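Probable conserved lipoprotein LpqI (Mycobacterium tuberculosis H37Rv, PDB 6GFV) cleaves the terminal beta-1,4-linked N-acetylglucosamine from peptidoglycan fragments, a step in mycobacterial peptidoglycan recycling. Local coordinates at residues 52-55 / 56-60; 200-203 / 204-208; 319-323 / 324-328. All blocks are in the same frame, centred on the assembly; numbering follows the deposited sequence.

Interaction 1. Residues 52-55 / 56-60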
loop_
_atom_site.group_PDB
_atom_site.type_symbol
_atom_site.label_atom_id
_atom_site.label_comp_id
_atom_site.label_asym_id
_atom_site.label_seq_id
_atom_site.Cartn_x
_atom_site.Cartn_y
_atom_site.Cartn_z
ATOM N N SER A 52 12.307 6.525 -2.720
ATOM C CA SER A 52 13.252 7.546 -2.271
ATOM C C SER A 52 14.408 7.798 -3.229
ATOM O O SER A 52 14.940 8.896 -3.269
ATOM C CB SER A 52 13.824 7.168 -0.900
ATOM O OG SER A 52 12.881 7.407 0.129
ATOM N N ASP A 53 14.818 6.781 -3.976
ATOM C CA ASP A 53 15.939 6.948 -4.898
ATOM C C ASP A 53 15.504 7.073 -6.357
ATOM O O ASP A 53 16.341 7.015 -7.248
ATOM C CB ASP A 53 16.920 5.791 -4.755
ATOM C CG ASP A 53 17.590 5.767 -3.396
ATOM O OD1 ASP A 53 18.262 6.760 -3.045
ATOM O OD2 ASP A 53 17.437 4.763 -2.668
ATOM N N THR A 54 14.208 7.252 -6.599
ATOM C CA THR A 54 13.707 7.382 -7.967
ATOM C C THR A 54 14.078 8.754 -8.569
ATOM O O THR A 54 13.922 9.784 -7.924
ATOM C CB THR A 54 12.172 7.164 -8.013
ATOM O OG1 THR A 54 11.884 5.811 -7.638
ATOM C CG2 THR A 54 11.613 7.400 -9.391
ATOM N N ASP A 55 14.593 8.737 -9.794
ATOM C CA ASP A 55 14.864 9.957 -10.555
ATOM C C ASP A 55 13.541 10.547 -11.035
ATOM O O ASP A 55 12.875 9.973 -11.877
ATOM C CB ASP A 55 15.792 9.655 -11.745
ATOM C CG ASP A 55 16.246 10.907 -12.488
ATOM O OD1 ASP A 55 15.522 11.924 -12.490
ATOM O OD2 ASP A 55 17.345 10.864 -13.080
ATOM N N LEU A 56 13.185 11.701 -10.498
ATOM C CA LEU A 56 11.921 12.338 -10.795
ATOM C C LEU A 56 11.756 12.860 -12.245
ATOM O O LEU A 56 10.662 13.283 -12.618
ATOM C CB LEU A 56 11.700 13.485 -9.813
ATOM C CG LEU A 56 11.564 13.135 -8.326
ATOM C CD1 LEU A 56 11.212 14.373 -7.540
ATOM C CD2 LEU A 56 10.520 12.045 -8.099
ATOM N N THR A 57 12.807 12.844 -13.060
ATOM C CA THR A 57 12.642 13.222 -14.469
ATOM C C THR A 57 11.830 12.178 -15.210
ATOM O O THR A 57 11.463 12.397 -16.350
ATOM C CB THR A 57 13.979 13.415 -15.241
ATOM O OG1 THR A 57 14.751 12.214 -15.215
ATOM C CG2 THR A 57 14.791 14.576 -14.674
ATOM N N ILE A 58 11.542 11.056 -14.559
ATOM C CA ILE A 58 10.634 10.057 -15.119
ATOM C C ILE A 58 9.280 10.683 -15.458
ATOM O O ILE A 58 8.603 10.209 -16.362
ATOM C CB ILE A 58 10.434 8.827 -14.146
ATOM C CG1 ILE A 58 9.736 7.663 -14.850
ATOM C CG2 ILE A 58 9.672 9.213 -12.891
ATOM C CD1 ILE A 58 9.659 6.364 -14.021
ATOM N N PHE A 59 8.903 11.763 -14.768
ATOM C CA PHE A 59 7.609 12.398 -15.014
ATOM C C PHE A 59 7.597 13.278 -16.275
ATOM O O PHE A 59 6.543 13.721 -16.713
ATOM C CB PHE A 59 7.169 13.223 -13.794
ATOM C CG PHE A 59 6.761 12.378 -12.592
ATOM C CD1 PHE A 59 5.724 11.461 -12.689
ATOM C CD2 PHE A 59 7.414 12.507 -11.385
ATOM C CE1 PHE A 59 5.349 10.682 -11.605
ATOM C CE2 PHE A 59 7.051 11.735 -10.297
ATOM C CZ PHE A 59 6.016 10.818 -10.406
ATOM N N ASP A 60 8.766 13.503 -16.870
ATOM C CA ASP A 60 8.880 14.472 -17.959
ATOM C C ASP A 60 8.554 13.928 -19.367
ATOM O O ASP A 60 8.951 14.506 -20.383
ATOM C CB ASP A 60 10.295 15.074 -17.954
ATOM C CG ASP A 60 10.619 15.810 -16.659
ATOM O OD1 ASP A 60 9.691 16.327 -16.008
ATOM O OD2 ASP A 60 11.811 15.892 -16.303
#

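Interaction 2. Residues 200-203 / 204-208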
loop_
_atom_site.group_PDB
_atom_site.type_symbol
_atom_site.label_atom_id
_atom_site.label_comp_id
_atom_site.label_asym_id
_atom_site.label_seq_id
_atom_site.Cartn_x
_atom_site.Cartn_y
_atom_site.Cartn_z
ATOM N N PRO A 200 1.145 -3.444 21.538
ATOM C CA PRO A 200 0.426 -3.821 22.766
ATOM C C PRO A 200 -0.499 -5.004 22.504
ATOM O O PRO A 200 -0.712 -5.319 21.346
ATOM C CB PRO A 200 -0.368 -2.556 23.113
ATOM C CG PRO A 200 0.417 -1.432 22.469
ATOM C CD PRO A 200 0.973 -2.015 21.211
ATOM N N PRO A 201 -1.059 -5.642 23.546
ATOM C CA PRO A 201 -1.863 -6.842 23.265
ATOM C C PRO A 201 -3.090 -6.552 22.407
ATOM O O PRO A 201 -3.546 -5.417 22.373
ATOM C CB PRO A 201 -2.276 -7.325 24.668
ATOM C CG PRO A 201 -1.289 -6.711 25.575
ATOM C CD PRO A 201 -0.952 -5.392 24.994
ATOM N N LEU A 202 -3.604 -7.566 21.718
ATOM C CA LEU A 202 -4.771 -7.408 20.848
ATOM C C LEU A 202 -5.952 -6.687 21.516
ATOM O O LEU A 202 -6.564 -5.816 20.907
ATOM C CB LEU A 202 -5.229 -8.771 20.327
ATOM C CG LEU A 202 -6.412 -8.813 19.359
ATOM C CD1 LEU A 202 -6.245 -7.856 18.194
ATOM C CD2 LEU A 202 -6.598 -10.205 18.832
ATOM N N ASP A 203 -6.249 -7.029 22.769
ATOM C CA ASP A 203 -7.366 -6.417 23.492
ATOM C C ASP A 203 -7.199 -4.919 23.651
ATOM O O ASP A 203 -8.176 -4.174 23.616
ATOM C CB ASP A 203 -7.535 -7.048 24.870
ATOM C CG ASP A 203 -8.213 -8.394 24.814
ATOM O OD1 ASP A 203 -9.117 -8.573 23.979
ATOM O OD2 ASP A 203 -7.833 -9.278 25.604
ATOM N N ASP A 204 -5.961 -4.478 23.839
ATOM C CA ASP A 204 -5.691 -3.062 23.932
ATOM C C ASP A 204 -5.924 -2.397 22.578
ATOM O O ASP A 204 -6.509 -1.330 22.517
ATOM C CB ASP A 204 -4.269 -2.814 24.432
ATOM C CG ASP A 204 -4.143 -2.989 25.931
ATOM O OD1 ASP A 204 -5.131 -3.405 26.575
ATOM O OD2 ASP A 204 -3.056 -2.717 26.471
ATOM N N LEU A 205 -5.483 -3.045 21.503
ATOM C CA LEU A 205 -5.621 -2.493 20.157
ATOM C C LEU A 205 -7.077 -2.291 19.785
ATOM O O LEU A 205 -7.438 -1.243 19.284
ATOM C CB LEU A 205 -4.953 -3.397 19.124
ATOM C CG LEU A 205 -3.458 -3.678 19.285
ATOM C CD1 LEU A 205 -2.935 -4.481 18.112
ATOM C CD2 LEU A 205 -2.687 -2.377 19.438
ATOM N N VAL A 206 -7.906 -3.298 20.071
ATOM C CA VAL A 206 -9.323 -3.291 19.706
ATOM C C VAL A 206 -10.071 -2.075 20.267
ATOM O O VAL A 206 -10.979 -1.549 19.632
ATOM C CB VAL A 206 -10.033 -4.583 20.184
ATOM C CG1 VAL A 206 -11.539 -4.458 20.037
ATOM C CG2 VAL A 206 -9.514 -5.802 19.441
ATOM N N GLY A 207 -9.668 -1.615 21.443
ATOM C CA GLY A 207 -10.303 -0.471 22.066
ATOM C C GLY A 207 -9.632 0.870 21.801
ATOM O O GLY A 207 -10.089 1.895 22.277
ATOM N N ASP A 208 -8.558 0.869 21.025
ATOM C CA ASP A 208 -7.777 2.083 20.818
ATOM C C ASP A 208 -7.263 2.183 19.375
ATOM O O ASP A 208 -7.880 2.822 18.537
ATOM C CB ASP A 208 -6.608 2.119 21.813
ATOM C CG ASP A 208 -5.955 3.491 21.919
ATOM O OD1 ASP A 208 -6.237 4.362 21.091
ATOM O OD2 ASP A 208 -5.140 3.699 22.830
#

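Interaction 3. Residues 319-323 / 324-328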
loop_
_atom_site.group_PDB
_atom_site.type_symbol
_atom_site.label_atom_id
_atom_site.label_comp_id
_atom_site.label_asym_id
_atom_site.label_seq_id
_atom_site.Cartn_x
_atom_site.Cartn_y
_atom_site.Cartn_z
ATOM N N GLY A 319 1.660 -26.668 -4.873
ATOM C CA GLY A 319 0.506 -26.474 -4.018
ATOM C C GLY A 319 0.739 -25.636 -2.772
ATOM O O GLY A 319 -0.061 -25.678 -1.847
ATOM N N GLU A 320 1.826 -24.874 -2.733
ATOM C CA GLU A 320 2.069 -23.990 -1.594
ATOM C C GLU A 320 1.157 -22.780 -1.648
ATOM O O GLU A 320 0.987 -22.072 -0.663
ATOM C CB GLU A 320 3.516 -23.501 -1.563
ATOM C CG GLU A 320 4.571 -24.564 -1.473
ATOM C CD GLU A 320 5.943 -23.969 -1.637
ATOM O OE1 GLU A 320 6.504 -23.486 -0.633
ATOM O OE2 GLU A 320 6.446 -23.965 -2.775
ATOM N N LEU A 321 0.625 -22.514 -2.835
ATOM C CA LEU A 321 -0.272 -21.394 -3.050
ATOM C C LEU A 321 -1.316 -21.836 -4.062
ATOM O O LEU A 321 -0.970 -22.274 -5.149
ATOM C CB LEU A 321 0.511 -20.163 -3.529
ATOM C CG LEU A 321 -0.162 -18.830 -3.842
ATOM C CD1 LEU A 321 -0.382 -18.001 -2.593
ATOM C CD2 LEU A 321 0.675 -18.058 -4.842
ATOM N N PRO A 322 -2.599 -21.764 -3.692
ATOM C CA PRO A 322 -3.660 -22.213 -4.601
ATOM C C PRO A 322 -4.093 -21.124 -5.590
ATOM O O PRO A 322 -4.061 -19.943 -5.253
ATOM C CB PRO A 322 -4.796 -22.582 -3.646
ATOM C CG PRO A 322 -4.597 -21.681 -2.484
ATOM C CD PRO A 322 -3.119 -21.423 -2.358
ATOM N N MET A 323 -4.494 -21.523 -6.790
ATOM C CA MET A 323 -4.818 -20.565 -7.836
ATOM C C MET A 323 -6.027 -19.716 -7.459
ATOM O O MET A 323 -6.106 -18.552 -7.838
ATOM C CB MET A 323 -5.069 -21.274 -9.165
ATOM C CG MET A 323 -5.314 -20.323 -10.334
ATOM S SD MET A 323 -3.806 -19.531 -10.931
ATOM C CE MET A 323 -3.074 -20.868 -11.861
ATOM N N SER A 324 -6.959 -20.295 -6.707
ATOM C CA SER A 324 -8.110 -19.538 -6.206
ATOM C C SER A 324 -7.667 -18.291 -5.428
ATOM O O SER A 324 -8.303 -17.249 -5.495
ATOM C CB SER A 324 -8.987 -20.417 -5.327
ATOM O OG SER A 324 -8.291 -20.843 -4.168
ATOM N N ALA A 325 -6.548 -18.392 -4.725
ATOM C CA ALA A 325 -6.051 -17.265 -3.957
ATOM C C ALA A 325 -5.450 -16.177 -4.868
ATOM O O ALA A 325 -5.669 -14.988 -4.654
ATOM C CB ALA A 325 -5.034 -17.736 -2.937
ATOM N N VAL A 326 -4.687 -16.599 -5.867
ATOM C CA VAL A 326 -4.165 -15.698 -6.890
ATOM C C VAL A 326 -5.282 -15.024 -7.703
ATOM O O VAL A 326 -5.265 -13.815 -7.907
ATOM C CB VAL A 326 -3.219 -16.449 -7.843
ATOM C CG1 VAL A 326 -2.781 -15.561 -8.994
ATOM C CG2 VAL A 326 -2.012 -16.956 -7.082
ATOM N N ASP A 327 -6.259 -15.802 -8.150
ATOM C CA ASP A 327 -7.359 -15.245 -8.929
ATOM C C ASP A 327 -8.149 -14.192 -8.147
ATOM O O ASP A 327 -8.523 -13.165 -8.705
ATOM C CB ASP A 327 -8.314 -16.345 -9.397
ATOM C CG ASP A 327 -7.743 -17.192 -10.514
ATOM O OD1 ASP A 327 -6.686 -16.835 -11.073
ATOM O OD2 ASP A 327 -8.367 -18.223 -10.837
ATOM N N ARG A 328 -8.409 -14.459 -6.869
ATOM C CA ARG A 328 -9.175 -13.547 -6.029
ATOM C C ARG A 328 -8.478 -12.191 -5.884
ATOM O O ARG A 328 -9.116 -11.154 -5.906
ATOM C CB ARG A 328 -9.406 -14.163 -4.646
ATOM C CG ARG A 328 -10.615 -13.621 -3.916
ATOM C CD ARG A 328 -10.896 -14.384 -2.606
ATOM N NE ARG A 328 -11.014 -15.832 -2.779
ATOM C CZ ARG A 328 -10.184 -16.725 -2.240
ATOM N NH1 ARG A 328 -9.172 -16.333 -1.478
ATOM N NH2 ARG A 328 -10.368 -18.018 -2.454
#

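Interaction 1. Residues 52-55 / 56-60
D55 places CG anti to its own N (chi1 -173°), while T57 holds OG1 between its N and carbonyl carbon (chi1 59°), and these two torsions bring the carboxylate and the hydroxyl together. D55 OD1 accepts a hydrogen bond from T57 N at 2.9 Å. The donor meets this oxygen on the anti side of the carboxylate, 29° out of its plane. T57 OG1 makes a weak, not settled bond to the same D55 OD1 at 2.8 Å. On the backbone, I58 N bonds to D55 O at 3.2 Å, and I58 CG2 lies 3.4 Å from D55 O. Aspartate suits the first position because its short side chain can reach the amide two residues on. T54 CG2 approaches I58 CG2 at 4.4 Å, while T54 OG1 is hydrogen-bonded to V30 O and G51 N. L56 touches R88, a substrate-binding residue by similarity, whose NH2 also makes a weak bond to T54 O. D55 thus forms an Asx turn combined with an i-to-i+3 backbone turn, set in the beta-alpha loop after strand 47-50 of the family 3 TIM barrel.

Interaction 2. Residues 200-203 / 204-208
P200 and L205 meet with their side chains at about a right angle, the proline CD lying 4.1 Å from L205 CD2. P201 and D204 are instead side by side and point the same way, with P201 CD 3.7 Å from D204 OD2. The third pair, L202 and V206, sits one helical turn apart and is inclined at an intermediate angle. Here L202 CG is anti to the backbone N (chi1 -178°), and the chain beyond it brings CD1 to within 4.1 Å of V206 CG2. V206 CG2 also rests against the backbone, 3.3 Å from L202 O.

P200 and P201 lead into helix 202-206, which carries the other partners. P201 is its N-cap: its O receives L205 N at 3.2 Å in the carbonyl plane, and D204 N more weakly. The next turn is joined by V206 N to L202 O at 3.0 Å. Proline suits the position before the helix because its ring fixes phi and it has no N-H needing an acceptor. P200 touches R187, which makes a salt bridge to D208.

L205 is buried against T199, L210 and V231, while L202 and V206 form a separate apolar pair that remains partly exposed. The exposed acids D203 and D204 lie in the first turn, where the positive end of the helix dipole would probably favour their negative charge.

Interaction 3. Residues 319-323 / 324-328
M323 CG lies to one side of the D327 carboxylate plane, displaced beyond its oxygens, 3.7 Å from D327 OD2; the two side chains cross at a slant. D327 OD1 is held elsewhere, in a salt bridge to K21 of helix 18-23. Within helix 323-337, S324 O lies 3.7 Å above one face of the R328 guanidinium, over its centre.

M323 carries its CG anti to the backbone N (chi1 -176°), and further bends along the chain keep SD close to the helix, 4.4 Å from V326 CB. A flexible thioether suits this place, since it can follow the surface of the turn and also touch K21. L321 and V326 cross at about a right angle, with L321 CD2 3.7 Å from V326 CG2. V326 itself packs on K21 and L22, and L321 on Q291.

P322 is the N-cap of helix 323-337, a place where a residue without an N-H costs nothing. Its O accepts A325 N at 3.0 Å from above the carbonyl plane, while P322 CG covers A325 CB at 4.0 Å. After the weak V326 N to P322 O bond, the next i-to-i+4 bond, D327 N to M323 O at 2.8 Å, is strong and almost straight.

Apolar pairs thus pack the first turn against the residues leading into it, and the charge of D327, paired with K21, ties the start of helix 323-337 to helix 18-23.

The three contacts come in series along one chain, all within the family 3 N-terminal, TIM-barrel range. Interaction 1 sits in the loop between strand 47-50 and helix 62-69. Interaction 2 spans helix 202-206, shortly after strand 197-198, and interaction 3 opens helix 323-337, just beyond helix 305-317. None touches another. The centres of interactions 1 and 2 lie about 40 Å apart, on opposite sides of the chain's centre. Between the centres of interactions 1 and 3 the distance is about 35 Å, and between those of interactions 2 and 3 about 32 Å. Strands 47-50 and 197-198 belong to one mixed sheet. Of the three, interaction 1 comes closest to a proposed substrate residue, whereas interaction 3 is structural packing away from the annotated sites.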